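Local coordinates for putative GH105 family protein (Salmonella enterica subsp. enterica serovar Paratyphi A, PDB 3QWT), which is of unconfirmed function but, as a possible GH105 family member with an alpha/alpha toroid fold, probably acts as a glycoside hydrolase, at residues I304-R309 with L373-R378. Residues are numbered along the deposited sequence; the frame is centred on the assembly and turned at random.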
loop_
_atom_site.group_PDB
_atom_site.type_symbol
_atom_site.label_atom_id
_atom_site.label_comp_id
_atom_site.label_asym_id
_atom_site.label_seq_id
_atom_site.Cartn_x
_atom_site.Cartn_y
_atom_site.Cartn_z
ATOM N N ILE A 304 -32.377 20.198 -6.119
ATOM C CA ILE A 304 -31.812 21.364 -6.768
ATOM C C ILE A 304 -30.981 22.166 -5.776
ATOM O O ILE A 304 -29.881 22.605 -6.088
ATOM C CB ILE A 304 -32.898 22.224 -7.411
ATOM C CG1 ILE A 304 -33.598 21.418 -8.506
ATOM C CG2 ILE A 304 -32.297 23.506 -7.984
ATOM C CD1 ILE A 304 -34.783 22.134 -9.163
ATOM N N LEU A 305 -31.492 22.330 -4.567
ATOM C CA LEU A 305 -30.729 23.000 -3.526
ATOM C C LEU A 305 -29.419 22.280 -3.261
ATOM O O LEU A 305 -28.364 22.899 -3.214
ATOM C CB LEU A 305 -31.533 23.055 -2.232
ATOM C CG LEU A 305 -32.562 24.166 -2.114
ATOM C CD1 LEU A 305 -33.416 23.986 -0.856
ATOM C CD2 LEU A 305 -31.843 25.504 -2.119
ATOM N N LYS A 306 -29.494 20.968 -3.076
ATOM C CA LYS A 306 -28.313 20.203 -2.704
ATOM C C LYS A 306 -27.321 20.166 -3.863
ATOM O O LYS A 306 -26.119 20.269 -3.660
ATOM C CB LYS A 306 -28.687 18.788 -2.266
ATOM C CG LYS A 306 -27.530 18.049 -1.595
ATOM C CD LYS A 306 -27.975 16.709 -1.048
ATOM C CE LYS A 306 -26.823 15.988 -0.366
ATOM N NZ LYS A 306 -27.348 15.012 0.607
ATOM N N ALA A 307 -27.836 20.049 -5.080
ATOM C CA ALA A 307 -26.976 20.014 -6.249
ATOM C C ALA A 307 -26.268 21.360 -6.438
ATOM O O ALA A 307 -25.154 21.418 -6.954
ATOM C CB ALA A 307 -27.761 19.617 -7.486
ATOM N N VAL A 308 -26.898 22.445 -6.009
ATOM C CA VAL A 308 -26.212 23.724 -6.084
ATOM C C VAL A 308 -25.150 23.750 -4.986
ATOM O O VAL A 308 -23.975 24.059 -5.229
ATOM C CB VAL A 308 -27.168 24.934 -5.940
ATOM C CG1 VAL A 308 -26.371 26.211 -5.701
ATOM C CG2 VAL A 308 -28.052 25.091 -7.185
ATOM N N ARG A 309 -25.561 23.409 -3.773
ATOM C CA ARG A 309 -24.623 23.407 -2.677
ATOM C C ARG A 309 -23.367 22.587 -3.002
ATOM O O ARG A 309 -22.248 23.043 -2.756
ATOM C CB ARG A 309 -25.268 22.886 -1.408
ATOM C CG ARG A 309 -24.228 22.422 -0.410
ATOM C CD ARG A 309 -24.815 22.331 0.960
ATOM N NE ARG A 309 -25.735 21.216 1.109
ATOM C CZ ARG A 309 -25.418 20.072 1.712
ATOM N NH1 ARG A 309 -24.186 19.896 2.195
ATOM N NH2 ARG A 309 -26.327 19.106 1.831
ATOM N N LEU A 373 -36.935 21.643 3.217
ATOM C CA LEU A 373 -36.847 22.753 4.152
ATOM C C LEU A 373 -35.574 22.633 4.993
ATOM O O LEU A 373 -34.977 23.646 5.378
ATOM C CB LEU A 373 -38.111 22.885 5.021
ATOM C CG LEU A 373 -39.391 23.335 4.311
ATOM C CD1 LEU A 373 -40.586 23.310 5.265
ATOM C CD2 LEU A 373 -39.224 24.715 3.711
ATOM N N THR A 374 -35.130 21.405 5.244
ATOM C CA THR A 374 -33.890 21.201 6.002
ATOM C C THR A 374 -32.659 21.589 5.206
ATOM O O THR A 374 -31.726 22.198 5.729
ATOM C CB THR A 374 -33.741 19.763 6.482
ATOM O OG1 THR A 374 -34.821 19.444 7.365
ATOM C CG2 THR A 374 -32.426 19.597 7.222
ATOM N N GLU A 375 -32.650 21.230 3.931
ATOM C CA GLU A 375 -31.575 21.652 3.061
ATOM C C GLU A 375 -31.576 23.188 2.970
ATOM O O GLU A 375 -30.517 23.823 2.929
ATOM C CB GLU A 375 -31.702 20.974 1.689
ATOM C CG GLU A 375 -30.693 21.440 0.642
ATOM C CD GLU A 375 -29.235 21.097 0.966
ATOM O OE1 GLU A 375 -28.977 20.032 1.539
ATOM O OE2 GLU A 375 -28.332 21.889 0.620
ATOM N N TYR A 376 -32.761 23.791 2.977
ATOM C CA TYR A 376 -32.852 25.245 2.884
ATOM C C TYR A 376 -32.300 25.926 4.142
ATOM O O TYR A 376 -31.749 27.034 4.071
ATOM C CB TYR A 376 -34.292 25.676 2.628
ATOM C CG TYR A 376 -34.436 27.130 2.210
ATOM C CD1 TYR A 376 -35.004 28.070 3.072
ATOM C CD2 TYR A 376 -34.014 27.560 0.955
ATOM C CE1 TYR A 376 -35.142 29.381 2.705
ATOM C CE2 TYR A 376 -34.154 28.891 0.572
ATOM C CZ TYR A 376 -34.719 29.794 1.456
ATOM O OH TYR A 376 -34.869 31.121 1.104
ATOM N N LEU A 377 -32.442 25.251 5.284
ATOM C CA LEU A 377 -31.873 25.722 6.543
ATOM C C LEU A 377 -30.360 25.887 6.481
ATOM O O LEU A 377 -29.794 26.690 7.220
ATOM C CB LEU A 377 -32.233 24.785 7.702
ATOM C CG LEU A 377 -33.511 25.161 8.470
ATOM C CD1 LEU A 377 -33.797 24.144 9.555
ATOM C CD2 LEU A 377 -33.426 26.565 9.069
ATOM N N ARG A 378 -29.698 25.130 5.615
ATOM C CA ARG A 378 -28.245 25.267 5.489
ATOM C C ARG A 378 -27.867 26.678 5.061
ATOM O O ARG A 378 -26.799 27.167 5.411
ATOM C CB ARG A 378 -27.648 24.228 4.540
ATOM C CG ARG A 378 -27.636 22.812 5.107
ATOM C CD ARG A 378 -26.907 21.869 4.165
ATOM N NE ARG A 378 -25.458 22.056 4.214
ATOM C CZ ARG A 378 -24.671 21.515 5.143
ATOM N NH1 ARG A 378 -23.357 21.724 5.124
ATOM N NH2 ARG A 378 -25.204 20.761 6.098
#
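R309 NE donates to OE2 of E375 at 2.7 Å, with an N-H...O angle of 158°. Beside it, R309 NH2 donates to E375 OE1 at 2.8 Å. The arginine thus grips the carboxylate side-on, one nitrogen to each oxygen, and both oxygens accept on their syn lone pairs. The guanidinium and carboxylate planes lie only 13° apart, and two bonds in nearly one plane restrict rotation of the carboxylate. E375 reaches the arginine because its chain bends at chi2, while CG stays anti to the backbone N. R378 lies over one face of the R309 guanidinium, its NE offset toward the rim. This NE sits 3.2 Å from R309 CZ, and the two guanidinium planes are inclined to each other. The facing nitrogens are both donors, so no hydrogen bond joins the two like charges. E375 and E135 of the second subunit, which forms a salt bridge with R378, probably offset their proximity. The contact therefore lies next to a subunit interface. It joins the C-terminal parts of helices 294-309 and 363-377, which run roughly parallel in the alpha/alpha toroid, their local axes 9.7 Å apart at a 30° angle. L305, one helical turn before R309, packs against the aliphatic part of E375. Its CB meets E375 CG at 3.4 Å, and its CD1 lies at the edge of the Y376 ring, 4.0 Å from Y376 CB. The Y376 hydroxyl is hydrogen-bonded to E322. K306 crosses the glutamate at about a right angle. K306 NZ forms salt bridges with D243 and E246 instead; it is 5.4 Å from E375 OE1. A glycerol, probably from the crystallisation liquor, is hydrogen-bonded to both K306 NZ and R309 NH2.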